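Local coordinates for 6-phosphogluconolactonase (PDB 6VYE), which probably catalyses the hydrolysis of 6-phosphogluconolactone to 6-phosphogluconate in the oxidative branch of the pentose phosphate pathway, at residues I35-A38 / N43-L46; L77-G82 / Q101-D106; E84-A89 / N129-S134; K140-L145 / E157-D162; N234-D239 / V257-D262. All coordinates share one frame; numbering follows the deposited sequence.

Contact 1 of 5, residues I35-A38 / N43-L46; sequences IIHA and NWPL
I36, near the C-terminal end of helix 24-38, meets W44 in the alpha-to-beta connection that reverses the chain into strand 46-50 of the Rossmann-like domain. The ring is approached in two ways by this one residue. The CG2 methyl stands over one face of the indole, displaced toward the rim, with W44 CZ2 3.5 Å from I36 CG2. The carbonyl oxygen meets the ring at its edge, near the ring plane, where W44 NE1 makes a weak hydrogen bond of 3.2 Å to I36 O, bent to 130°. At chi1 -68° the CG2 branch of I36 lies anti to the backbone N, which carries the methyl beside the carbonyl carbon and over the indole face; the oxygen is placed by the helix backbone. NE1 has a second weak acceptor in S39 O, and neither bond is strong. L70 of helix 68-73 also packs on both I36 and W44. P45 follows W44 through a cis peptide bond, after which the chain enters the strand at L46. From there L46 sends its CD1 methyl against the helix backbone, with I36 CA 3.8 Å from L46 CD1 and I35 O 3.9 Å from the same methyl.

Contact 2 of 5, residues L77-G82 / Q101-D106; sequences LRFFFG and QALLRD. Unlike the reference sequence in segment 101-106: R105 (reference His).
L104 is a forked knob: its two methyls reach two phenylalanines of strand 77-85, F79 and F81, that flank F80. The CD2 branch drops onto a face of the F79 ring as a CH-pi contact, L104 CD2 lying 3.7 Å from the F79 ring centroid and 19° from the ring normal. The opposite face of that ring is lined by L77 CB, so the phenyl is sandwiched between aliphatic groups. The CD1 branch goes the other way and touches the far end of the second ring, L104 CD1 to F81 CZ at 3.9 Å. L103 fills the side of the hollow nearest the F79 ring end: its CG is anti to the backbone N (chi1 171°), unlike that of L104, and L103 CD2 rests 3.9 Å from F79 CZ, the two side chains crossing at about a right angle. F80, between the two rings, points away toward helix 128-146. The end of helix 95-104 is thus laid on one face of the alpha/beta sheet, with F79 also touching I48 and L50 of the neighbouring strand. No hydrogen bond crosses the interface; it is a buried hydrocarbon and aromatic junction in which fit and dispersion provide the adhesion.

Contact 3 of 5, residues E84-A89 / N129-S134; sequences ERLVPA and NDAVKS. With PO4 (phosphate ion), chain D.
L86 is pressed unusually tightly on helix 128-146: its CD1 methyl lies 3.5 Å from A131 CA, closer than ordinary van der Waals contact, and equally close to A131 CB. L86 is also the centre of an inverse gamma turn, closed weakly by V87 N to R85 O at 2.9 Å, which follows the end of strand 77-85 and leaves this side chain facing the helix. Its other methyl, CD2, lies 3.9 Å from S134 OG, so the two branches touch successive turns of the helix; that hydroxyl is hydrogen-bonded to D116 O, a polar atom satisfied within an apolar setting.

Before the turn, E84 steadies the strand end, its OE1 receiving R85 N at 2.9 Å through the anti lone pair. R85, with CG anti to the carbonyl carbon and the chain bent at chi2 (78°), turns its guanidinium to a phosphate ion: R85 NH2 donates to phosphate O4 at 3.0 Å, with an N-H...O angle of 133°. On the same guanidinium R85 NH1 donates to E93 O, while R206 and H173 also hydrogen-bond the anion. The phosphate probably came from the crystallisation liquor, yet this group of R85, R206 and H173 around it is consistent with the substrate-phosphate pocket of a 6-phosphogluconolactonase.

Contact 4 of 5, residues K140-L145 / E157-D162; sequences KKIALL and EIPVFD
Helix 128-146 presents I142 to the extended chain at P159-F161, where alternation of the backbone points P159 toward the helix, V160 away from it and the end of F161 back again. The CG2 methyl of I142 enters the notch between proline and phenyl. It lies 3.5 Å from P159 CB and 3.6 Å from P159 CG, touching the pyrrolidine ring on two neighbouring carbons. On the other side of the notch, I142 CG2 is 3.9 Å from F161 CZ. The other branch of the isoleucine arrives at the edge of the F161 ring, in its plane, with I142 CD1 4.0 Å from F161 CZ. The side-chain torsion accounts for this division: at chi1 -62° CG2 is anti to the backbone N while CG1 lies anti to the carbonyl carbon. In this Rossmann-like fold, helix 128-146 belongs to the long connection that leaves strand 77-85 and returns through the small hairpin of strands 149-150 and 157-158 to the parallel strand 163-167. F161 packs between the helix and S47 and A49 of strand 46-50, and its ring meets F80 edge-to-face. The next residue, D162, makes a salt bridge through OD1 to R218 NH1 and accepts a hydrogen bond from S47 N at OD2.

Contact 5 of 5, residues N234-D239 / V257-D262; sequences NGIIAD and VTFILD
I236 and I237, consecutive residues near the end of helix 230-237, both reach the F259 ring of strand 256-262. The helix runs into them from N234, whose carbonyl oxygen takes the amide of A238 at 2.9 Å (A238 N to N234 O), and from the buried G235. I236 comes first. Its CG2 branch, set anti to the backbone N by a chi1 of -51°, approaches the rim of the ring near its plane, and I236 CG2 stands 4.1 Å from F259 CZ. I237 then lies alongside, its side chain and that of F259 sliding past each other in opposite directions. Its chain touches two neighbouring ring carbons: I237 CG1 is 4.0 Å from F259 CE1 and I237 CD1 is 4.1 Å from F259 CD1. The contact joins the helix and second strand of a beta-alpha-beta unit, strand 219-224, helix 230-237 and strand 256-262, within the parallel part of the sheet. F259 also packs on L222 of the first strand, whereas I260 lies against helix 24-38 across the sheet. At A238 the chain leaves helical angles, and two arginines gather up the helix end: R248 NH1 is bound to G235 O and A238 O, and R251 NH1 to I236 O. D239 continues the same network, with a salt bridge from its OD1 to R251 NH2, and its carbonyl oxygen accepts a hydrogen bond from R248 NH2.

In the fold
All five contacts are largely buried. Contacts 1 and 3 lie farthest from the chain centre; contact 1, with H37 and W44 at its margin, is alone in having a hydrogen bond between its segments, a weak one. Contacts 2 to 5 are joined across by apolar packing, contact 2 nearest the centre. Contact 2 adjoins contact 1, L46 O lying 2.9 Å from R78 N on the adjacent strand. Contacts 2 and 3 share strand 77-85: its hydrophobic middle packs on one helix, and just past its end L86 still packs on another, while R85 beside it reaches the phosphate. Contacts 3 and 4 hold two levels of helix 128-146, and F80 links contact 2 to contact 4. Contact 5 is separate, toward the other end of the sheet.

Contact 1 of 5, residues I35-A38 / N43-L46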
# COMPACT_ATOMS: atom_id res chain seq x y z
N ILE A 35 3.08 -16.00 1.31
CA ILE A 35 1.76 -15.83 0.66
C ILE A 35 1.89 -16.37 -0.77
O ILE A 35 0.98 -17.02 -1.24
CB ILE A 35 1.31 -14.34 0.70
CG1 ILE A 35 1.02 -13.89 2.13
CG2 ILE A 35 0.14 -14.11 -0.23
CD1 ILE A 35 0.89 -12.40 2.26
N ILE A 36 3.01 -16.12 -1.45
CA ILE A 36 3.22 -16.61 -2.85
C ILE A 36 3.15 -18.14 -2.83
O ILE A 36 2.37 -18.72 -3.60
CB ILE A 36 4.54 -16.10 -3.44
CG1 ILE A 36 4.50 -14.58 -3.67
CG2 ILE A 36 4.87 -16.87 -4.72
CD1 ILE A 36 5.82 -13.96 -3.99
N HIS A 37 3.91 -18.78 -1.96
CA HIS A 37 4.03 -20.27 -1.93
C HIS A 37 2.76 -20.96 -1.43
O HIS A 37 2.63 -22.18 -1.69
CB HIS A 37 5.25 -20.68 -1.14
CG HIS A 37 6.51 -20.29 -1.83
ND1 HIS A 37 6.61 -20.36 -3.21
CD2 HIS A 37 7.70 -19.87 -1.36
CE1 HIS A 37 7.82 -19.97 -3.57
NE2 HIS A 37 8.50 -19.63 -2.46
N ALA A 38 1.88 -20.25 -0.72
CA ALA A 38 0.62 -20.80 -0.18
C ALA A 38 -0.39 -20.91 -1.31
O ALA A 38 -1.37 -21.61 -1.14
CB ALA A 38 0.09 -19.93 0.94
N ASN A 43 -2.64 -19.72 -10.06
CA ASN A 43 -3.24 -18.43 -9.64
C ASN A 43 -2.20 -17.31 -9.79
O ASN A 43 -2.61 -16.11 -9.75
CB ASN A 43 -3.73 -18.41 -8.19
CG ASN A 43 -4.81 -19.45 -7.96
OD1 ASN A 43 -5.66 -19.65 -8.80
ND2 ASN A 43 -4.71 -20.18 -6.87
N TRP A 44 -0.93 -17.69 -9.97
CA TRP A 44 0.14 -16.70 -10.25
C TRP A 44 -0.12 -16.10 -11.63
O TRP A 44 -0.66 -16.76 -12.52
CB TRP A 44 1.53 -17.33 -10.14
CG TRP A 44 1.87 -17.95 -8.83
CD1 TRP A 44 1.07 -18.12 -7.73
CD2 TRP A 44 3.15 -18.53 -8.50
NE1 TRP A 44 1.78 -18.78 -6.75
CE2 TRP A 44 3.05 -19.04 -7.19
CE3 TRP A 44 4.35 -18.70 -9.20
CZ2 TRP A 44 4.11 -19.69 -6.56
CZ3 TRP A 44 5.40 -19.32 -8.57
CH2 TRP A 44 5.27 -19.83 -7.28
N PRO A 45 0.26 -14.83 -11.87
CA PRO A 45 0.89 -13.99 -10.86
C PRO A 45 -0.14 -13.41 -9.89
O PRO A 45 -1.22 -13.02 -10.31
CB PRO A 45 1.52 -12.84 -11.66
CG PRO A 45 0.66 -12.75 -12.90
CD PRO A 45 0.16 -14.16 -13.17
N LEU A 46 0.23 -13.37 -8.61
CA LEU A 46 -0.58 -12.72 -7.56
C LEU A 46 -0.39 -11.21 -7.67
O LEU A 46 0.77 -10.72 -7.82
CB LEU A 46 -0.16 -13.25 -6.19
CG LEU A 46 -0.24 -14.77 -5.97
CD1 LEU A 46 0.17 -15.08 -4.56
CD2 LEU A 46 -1.65 -15.30 -6.19

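Contact 2 of 5, residues L77-G82 / Q101-D106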
# COMPACT_ATOMS: atom_id res chain seq x y z
N LEU A 77 4.49 -12.57 -9.22
CA LEU A 77 3.85 -11.31 -8.79
C LEU A 77 3.61 -10.38 -9.99
O LEU A 77 4.49 -10.25 -10.88
CB LEU A 77 4.70 -10.57 -7.73
CG LEU A 77 4.69 -11.17 -6.32
CD1 LEU A 77 5.57 -10.38 -5.37
CD2 LEU A 77 3.30 -11.30 -5.73
N ARG A 78 2.48 -9.69 -9.93
CA ARG A 78 2.13 -8.56 -10.81
C ARG A 78 2.08 -7.33 -9.91
O ARG A 78 1.30 -7.30 -8.93
CB ARG A 78 0.84 -8.86 -11.57
CG ARG A 78 0.62 -7.96 -12.76
CD ARG A 78 -0.82 -8.11 -13.28
NE ARG A 78 -1.05 -9.44 -13.87
CZ ARG A 78 -0.63 -9.84 -15.07
NH1 ARG A 78 0.09 -9.05 -15.86
NH2 ARG A 78 -0.88 -11.05 -15.48
N PHE A 79 2.99 -6.41 -10.19
CA PHE A 79 3.32 -5.26 -9.34
C PHE A 79 2.46 -4.07 -9.78
O PHE A 79 2.62 -3.57 -10.91
CB PHE A 79 4.82 -4.96 -9.42
CG PHE A 79 5.71 -6.04 -8.85
CD1 PHE A 79 5.99 -6.07 -7.50
CD2 PHE A 79 6.30 -6.99 -9.68
CE1 PHE A 79 6.80 -7.06 -6.96
CE2 PHE A 79 7.11 -7.99 -9.15
CZ PHE A 79 7.41 -7.97 -7.80
N PHE A 80 1.62 -3.62 -8.87
CA PHE A 80 0.79 -2.38 -8.95
C PHE A 80 1.28 -1.42 -7.86
O PHE A 80 2.10 -1.81 -7.06
CB PHE A 80 -0.67 -2.73 -8.72
CG PHE A 80 -1.29 -3.62 -9.76
CD1 PHE A 80 -1.11 -5.00 -9.73
CD2 PHE A 80 -2.10 -3.10 -10.76
CE1 PHE A 80 -1.69 -5.83 -10.69
CE2 PHE A 80 -2.66 -3.92 -11.73
CZ PHE A 80 -2.44 -5.29 -11.70
N PHE A 81 0.75 -0.21 -7.84
CA PHE A 81 1.12 0.81 -6.83
C PHE A 81 -0.12 1.18 -6.04
O PHE A 81 -1.17 1.39 -6.66
CB PHE A 81 1.78 2.00 -7.52
CG PHE A 81 3.12 1.62 -8.09
CD1 PHE A 81 4.27 1.78 -7.33
CD2 PHE A 81 3.20 0.98 -9.32
CE1 PHE A 81 5.50 1.39 -7.85
CE2 PHE A 81 4.42 0.54 -9.80
CZ PHE A 81 5.57 0.77 -9.07
N GLY A 82 0.02 1.16 -4.71
CA GLY A 82 -1.04 1.59 -3.80
C GLY A 82 -1.25 3.09 -3.92
O GLY A 82 -2.33 3.55 -3.66
N GLN A 101 14.38 1.00 -9.66
CA GLN A 101 15.84 0.94 -9.39
C GLN A 101 16.13 -0.29 -8.53
O GLN A 101 17.15 -0.98 -8.79
CB GLN A 101 16.32 2.25 -8.76
CG GLN A 101 16.34 3.41 -9.74
CD GLN A 101 16.64 4.75 -9.12
OE1 GLN A 101 17.11 5.66 -9.80
NE2 GLN A 101 16.39 4.88 -7.82
N ALA A 102 15.26 -0.60 -7.58
CA ALA A 102 15.50 -1.60 -6.51
C ALA A 102 15.21 -3.02 -7.02
O ALA A 102 15.85 -3.97 -6.49
CB ALA A 102 14.64 -1.27 -5.32
N LEU A 103 14.26 -3.18 -7.93
CA LEU A 103 13.66 -4.50 -8.28
C LEU A 103 13.09 -4.53 -9.71
O LEU A 103 13.41 -5.45 -10.43
CB LEU A 103 12.56 -4.80 -7.25
CG LEU A 103 11.68 -6.00 -7.54
CD1 LEU A 103 12.49 -7.29 -7.61
CD2 LEU A 103 10.59 -6.11 -6.49
N LEU A 104 12.23 -3.58 -10.10
CA LEU A 104 11.30 -3.82 -11.24
C LEU A 104 12.04 -3.75 -12.58
O LEU A 104 11.48 -4.25 -13.56
CB LEU A 104 10.13 -2.85 -11.18
CG LEU A 104 9.26 -2.98 -9.94
CD1 LEU A 104 8.06 -2.03 -10.02
CD2 LEU A 104 8.76 -4.40 -9.75
N ARG A 105 13.25 -3.19 -12.61
CA ARG A 105 14.08 -3.12 -13.84
C ARG A 105 14.33 -4.55 -14.37
O ARG A 105 14.47 -4.70 -15.56
CB ARG A 105 15.40 -2.37 -13.57
CG ARG A 105 16.29 -2.96 -12.49
CD ARG A 105 17.46 -2.03 -12.14
NE ARG A 105 18.07 -2.37 -10.85
CZ ARG A 105 18.99 -3.32 -10.67
NH1 ARG A 105 19.48 -3.99 -11.69
NH2 ARG A 105 19.46 -3.57 -9.46
N ASP A 106 14.30 -5.57 -13.51
CA ASP A 106 14.54 -6.97 -13.90
C ASP A 106 13.26 -7.83 -13.92
O ASP A 106 13.40 -9.06 -13.96
CB ASP A 106 15.56 -7.58 -12.95
CG ASP A 106 16.97 -7.10 -13.26
OD1 ASP A 106 17.71 -6.75 -12.32
OD2 ASP A 106 17.29 -7.05 -14.43

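Contact 3 of 5, residues E84-A89 / N129-S134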
# COMPACT_ATOMS: atom_id res chain seq x y z
N GLU A 84 0.85 6.79 -6.05
CA GLU A 84 1.89 7.39 -6.90
C GLU A 84 1.74 8.90 -6.82
O GLU A 84 0.60 9.38 -6.89
CB GLU A 84 1.76 6.91 -8.35
CG GLU A 84 2.91 7.39 -9.22
CD GLU A 84 4.29 7.00 -8.68
OE1 GLU A 84 4.77 7.67 -7.70
OE2 GLU A 84 4.86 6.03 -9.22
N ARG A 85 2.87 9.60 -6.75
CA ARG A 85 2.99 11.07 -6.87
C ARG A 85 2.89 11.42 -8.35
O ARG A 85 3.52 10.72 -9.16
CB ARG A 85 4.31 11.54 -6.28
CG ARG A 85 4.33 11.44 -4.76
CD ARG A 85 4.56 10.02 -4.28
NE ARG A 85 4.93 10.02 -2.87
CZ ARG A 85 6.13 10.35 -2.39
NH1 ARG A 85 7.12 10.69 -3.21
NH2 ARG A 85 6.33 10.33 -1.10
N LEU A 86 2.09 12.43 -8.69
CA LEU A 86 1.98 12.94 -10.08
C LEU A 86 3.17 13.86 -10.32
O LEU A 86 3.02 15.10 -10.27
CB LEU A 86 0.61 13.59 -10.28
CG LEU A 86 -0.50 12.54 -10.39
CD1 LEU A 86 -1.88 13.09 -10.07
CD2 LEU A 86 -0.46 11.91 -11.78
N VAL A 87 4.32 13.22 -10.45
CA VAL A 87 5.63 13.79 -10.84
C VAL A 87 6.16 12.90 -11.96
O VAL A 87 5.61 11.82 -12.22
CB VAL A 87 6.59 13.86 -9.64
CG1 VAL A 87 6.06 14.79 -8.55
CG2 VAL A 87 6.88 12.50 -9.05
N PRO A 88 7.18 13.33 -12.73
CA PRO A 88 7.69 12.49 -13.81
C PRO A 88 8.09 11.10 -13.28
O PRO A 88 8.51 10.99 -12.17
CB PRO A 88 8.86 13.33 -14.35
CG PRO A 88 8.42 14.74 -14.05
CD PRO A 88 7.83 14.64 -12.66
N ALA A 89 7.92 10.08 -14.11
CA ALA A 89 8.22 8.66 -13.83
C ALA A 89 9.70 8.46 -13.45
O ALA A 89 9.98 7.44 -12.80
CB ALA A 89 7.83 7.83 -15.02
N ASN A 129 -8.30 17.82 -11.27
CA ASN A 129 -8.98 17.18 -12.43
C ASN A 129 -8.00 16.28 -13.18
O ASN A 129 -8.47 15.28 -13.73
CB ASN A 129 -9.62 18.19 -13.39
CG ASN A 129 -10.59 17.51 -14.33
OD1 ASN A 129 -11.62 17.00 -13.90
ND2 ASN A 129 -10.25 17.46 -15.62
N ASP A 130 -6.72 16.65 -13.22
CA ASP A 130 -5.61 15.85 -13.79
C ASP A 130 -5.43 14.56 -12.97
O ASP A 130 -5.34 13.48 -13.58
CB ASP A 130 -4.27 16.59 -13.76
CG ASP A 130 -4.25 17.84 -14.62
OD1 ASP A 130 -4.51 17.73 -15.82
OD2 ASP A 130 -3.99 18.92 -14.06
N ALA A 131 -5.35 14.69 -11.65
CA ALA A 131 -5.24 13.56 -10.70
C ALA A 131 -6.44 12.63 -10.90
O ALA A 131 -6.24 11.40 -10.97
CB ALA A 131 -5.15 14.08 -9.29
N VAL A 132 -7.65 13.18 -10.96
CA VAL A 132 -8.88 12.36 -11.07
C VAL A 132 -8.87 11.58 -12.40
O VAL A 132 -9.27 10.40 -12.38
CB VAL A 132 -10.15 13.22 -10.89
CG1 VAL A 132 -11.40 12.48 -11.30
CG2 VAL A 132 -10.29 13.71 -9.46
N LYS A 133 -8.41 12.15 -13.51
CA LYS A 133 -8.39 11.44 -14.83
C LYS A 133 -7.34 10.32 -14.78
O LYS A 133 -7.57 9.26 -15.37
CB LYS A 133 -8.17 12.42 -15.99
CG LYS A 133 -9.40 13.24 -16.35
CD LYS A 133 -9.15 14.43 -17.24
CE LYS A 133 -8.52 14.05 -18.56
NZ LYS A 133 -8.41 15.24 -19.44
N SER A 134 -6.23 10.55 -14.09
CA SER A 134 -5.16 9.54 -13.87
C SER A 134 -5.67 8.38 -12.99
O SER A 134 -5.41 7.22 -13.33
CB SER A 134 -3.95 10.21 -13.31
OG SER A 134 -2.90 9.27 -13.17
P PO4 D . 3.82 10.30 1.95
O1 PO4 D . 2.49 9.61 1.53
O2 PO4 D . 4.86 9.26 2.20
O3 PO4 D . 3.66 11.08 3.23
O4 PO4 D . 4.23 11.26 0.83

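Contact 4 of 5, residues K140-L145 / E157-D162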
# COMPACT_ATOMS: atom_id res chain seq x y z
N LYS A 140 -9.22 1.58 -14.60
CA LYS A 140 -9.58 0.78 -15.81
C LYS A 140 -8.47 -0.26 -16.05
O LYS A 140 -8.79 -1.40 -16.36
CB LYS A 140 -9.78 1.68 -17.04
CG LYS A 140 -10.94 2.66 -16.96
CD LYS A 140 -10.80 3.81 -18.00
CE LYS A 140 -11.43 5.14 -17.61
NZ LYS A 140 -10.53 6.30 -17.87
N LYS A 141 -7.22 0.12 -15.85
CA LYS A 141 -6.06 -0.77 -16.05
C LYS A 141 -6.17 -1.94 -15.06
O LYS A 141 -6.10 -3.08 -15.49
CB LYS A 141 -4.78 0.07 -15.91
CG LYS A 141 -3.54 -0.54 -16.54
CD LYS A 141 -2.28 0.28 -16.35
CE LYS A 141 -2.03 1.30 -17.42
NZ LYS A 141 -0.99 2.26 -16.96
N ILE A 142 -6.40 -1.65 -13.77
CA ILE A 142 -6.50 -2.69 -12.71
C ILE A 142 -7.67 -3.63 -13.05
O ILE A 142 -7.52 -4.84 -12.86
CB ILE A 142 -6.67 -2.07 -11.30
CG1 ILE A 142 -5.49 -1.20 -10.88
CG2 ILE A 142 -6.94 -3.19 -10.29
CD1 ILE A 142 -5.73 -0.41 -9.59
N ALA A 143 -8.82 -3.08 -13.47
CA ALA A 143 -10.06 -3.85 -13.78
C ALA A 143 -9.76 -4.83 -14.93
O ALA A 143 -10.12 -6.01 -14.83
CB ALA A 143 -11.21 -2.92 -14.10
N LEU A 144 -9.02 -4.37 -15.94
CA LEU A 144 -8.67 -5.20 -17.11
C LEU A 144 -7.76 -6.35 -16.67
O LEU A 144 -7.96 -7.49 -17.13
CB LEU A 144 -7.97 -4.35 -18.17
CG LEU A 144 -7.53 -5.15 -19.39
CD1 LEU A 144 -8.75 -5.60 -20.20
CD2 LEU A 144 -6.59 -4.34 -20.27
N LEU A 145 -6.75 -6.07 -15.84
CA LEU A 145 -5.70 -7.07 -15.54
C LEU A 145 -6.21 -8.06 -14.50
O LEU A 145 -5.75 -9.23 -14.53
CB LEU A 145 -4.43 -6.37 -15.03
CG LEU A 145 -3.65 -5.61 -16.10
CD1 LEU A 145 -2.60 -4.70 -15.49
CD2 LEU A 145 -3.02 -6.58 -17.10
N GLU A 157 -18.19 -2.54 -8.24
CA GLU A 157 -17.35 -3.72 -8.53
C GLU A 157 -15.89 -3.34 -8.24
O GLU A 157 -15.39 -2.33 -8.73
CB GLU A 157 -17.60 -4.24 -9.94
CG GLU A 157 -18.09 -5.67 -9.95
CD GLU A 157 -18.79 -6.11 -11.22
OE1 GLU A 157 -19.87 -5.57 -11.50
OE2 GLU A 157 -18.25 -7.01 -11.89
N ILE A 158 -15.25 -4.14 -7.42
CA ILE A 158 -13.93 -3.80 -6.85
C ILE A 158 -12.98 -4.91 -7.30
O ILE A 158 -13.35 -6.09 -7.32
CB ILE A 158 -14.07 -3.62 -5.32
CG1 ILE A 158 -15.04 -2.49 -4.99
CG2 ILE A 158 -12.73 -3.37 -4.64
CD1 ILE A 158 -14.58 -1.13 -5.46
N PRO A 159 -11.76 -4.56 -7.73
CA PRO A 159 -10.71 -5.55 -7.90
C PRO A 159 -10.30 -6.04 -6.51
O PRO A 159 -10.38 -5.31 -5.55
CB PRO A 159 -9.60 -4.79 -8.64
CG PRO A 159 -9.80 -3.36 -8.18
CD PRO A 159 -11.30 -3.19 -7.99
N VAL A 160 -9.94 -7.31 -6.44
CA VAL A 160 -9.53 -7.98 -5.18
C VAL A 160 -8.04 -8.25 -5.33
O VAL A 160 -7.66 -9.08 -6.14
CB VAL A 160 -10.36 -9.25 -4.92
CG1 VAL A 160 -9.85 -10.05 -3.74
CG2 VAL A 160 -11.82 -8.88 -4.68
N PHE A 161 -7.23 -7.43 -4.67
CA PHE A 161 -5.75 -7.58 -4.61
C PHE A 161 -5.41 -8.78 -3.73
O PHE A 161 -6.10 -9.05 -2.73
CB PHE A 161 -5.09 -6.29 -4.15
CG PHE A 161 -4.89 -5.28 -5.24
CD1 PHE A 161 -3.76 -5.31 -6.03
CD2 PHE A 161 -5.82 -4.28 -5.49
CE1 PHE A 161 -3.54 -4.34 -6.98
CE2 PHE A 161 -5.62 -3.32 -6.46
CZ PHE A 161 -4.51 -3.39 -7.25
N ASP A 162 -4.43 -9.57 -4.15
CA ASP A 162 -3.86 -10.65 -3.32
C ASP A 162 -3.09 -10.01 -2.14
O ASP A 162 -3.30 -10.44 -1.01
CB ASP A 162 -2.95 -11.55 -4.16
CG ASP A 162 -3.72 -12.35 -5.18
OD1 ASP A 162 -4.66 -13.11 -4.75
OD2 ASP A 162 -3.45 -12.16 -6.38

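Contact 5 of 5, residues N234-D239 / V257-D262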
# COMPACT_ATOMS: atom_id res chain seq x y z
N ASN A 234 -1.64 3.33 18.09
CA ASN A 234 -2.58 3.05 19.21
C ASN A 234 -4.02 3.41 18.77
O ASN A 234 -4.96 2.75 19.21
CB ASN A 234 -2.07 3.74 20.48
CG ASN A 234 -0.74 3.19 21.02
OD1 ASN A 234 -0.33 2.06 20.73
ND2 ASN A 234 -0.03 4.00 21.79
N GLY A 235 -4.21 4.42 17.93
CA GLY A 235 -5.55 4.86 17.51
C GLY A 235 -6.16 3.91 16.50
O GLY A 235 -7.37 4.00 16.33
N ILE A 236 -5.36 3.02 15.86
CA ILE A 236 -5.89 1.91 15.02
C ILE A 236 -6.25 0.73 15.93
O ILE A 236 -7.35 0.13 15.76
CB ILE A 236 -4.92 1.46 13.90
CG1 ILE A 236 -4.41 2.62 13.05
CG2 ILE A 236 -5.58 0.41 13.02
CD1 ILE A 236 -3.24 2.25 12.20
N ILE A 237 -5.33 0.37 16.82
CA ILE A 237 -5.34 -0.93 17.56
C ILE A 237 -6.30 -0.86 18.76
O ILE A 237 -7.04 -1.81 18.92
CB ILE A 237 -3.91 -1.33 17.97
CG1 ILE A 237 -3.14 -1.85 16.75
CG2 ILE A 237 -3.92 -2.38 19.08
CD1 ILE A 237 -1.67 -2.07 17.02
N ALA A 238 -6.25 0.20 19.58
CA ALA A 238 -7.15 0.40 20.74
C ALA A 238 -8.62 0.44 20.28
O ALA A 238 -8.93 1.02 19.21
CB ALA A 238 -6.79 1.66 21.48
N ASP A 239 -9.51 -0.20 21.03
CA ASP A 239 -10.93 -0.40 20.62
C ASP A 239 -11.66 0.93 20.79
O ASP A 239 -12.40 1.35 19.87
CB ASP A 239 -11.54 -1.57 21.40
CG ASP A 239 -10.89 -2.92 21.10
OD1 ASP A 239 -10.31 -3.09 20.00
OD2 ASP A 239 -11.01 -3.81 21.96
N VAL A 257 -4.59 -9.75 7.95
CA VAL A 257 -3.88 -8.48 8.28
C VAL A 257 -2.66 -8.79 9.12
O VAL A 257 -2.83 -9.41 10.17
CB VAL A 257 -4.79 -7.46 8.99
CG1 VAL A 257 -4.03 -6.20 9.36
CG2 VAL A 257 -5.97 -7.11 8.11
N THR A 258 -1.49 -8.32 8.69
CA THR A 258 -0.21 -8.43 9.45
C THR A 258 0.35 -7.04 9.65
O THR A 258 0.50 -6.34 8.66
CB THR A 258 0.83 -9.30 8.72
OG1 THR A 258 0.17 -10.51 8.36
CG2 THR A 258 2.04 -9.64 9.57
N PHE A 259 0.57 -6.65 10.92
CA PHE A 259 1.31 -5.43 11.33
C PHE A 259 2.73 -5.87 11.71
O PHE A 259 2.90 -6.77 12.56
CB PHE A 259 0.62 -4.71 12.49
CG PHE A 259 -0.64 -3.94 12.18
CD1 PHE A 259 -1.17 -3.07 13.11
CD2 PHE A 259 -1.34 -4.13 11.00
CE1 PHE A 259 -2.34 -2.37 12.87
CE2 PHE A 259 -2.49 -3.41 10.73
CZ PHE A 259 -2.99 -2.53 11.66
N ILE A 260 3.73 -5.30 11.03
CA ILE A 260 5.16 -5.58 11.28
C ILE A 260 5.73 -4.29 11.89
O ILE A 260 5.71 -3.24 11.23
CB ILE A 260 5.85 -6.06 9.98
CG1 ILE A 260 5.07 -7.21 9.33
CG2 ILE A 260 7.32 -6.42 10.22
CD1 ILE A 260 5.74 -7.77 8.07
N LEU A 261 6.15 -4.38 13.14
CA LEU A 261 6.52 -3.22 13.99
C LEU A 261 7.96 -3.34 14.51
O LEU A 261 8.46 -4.49 14.66
CB LEU A 261 5.54 -3.19 15.17
CG LEU A 261 4.06 -3.28 14.79
CD1 LEU A 261 3.21 -3.25 16.05
CD2 LEU A 261 3.68 -2.12 13.88
N ASP A 262 8.57 -2.21 14.86
CA ASP A 262 9.80 -2.16 15.68
C ASP A 262 9.37 -2.11 17.15
O ASP A 262 8.16 -1.94 17.42
CB ASP A 262 10.73 -1.03 15.23
CG ASP A 262 10.35 0.37 15.70
OD1 ASP A 262 9.13 0.64 15.90
OD2 ASP A 262 11.27 1.19 15.87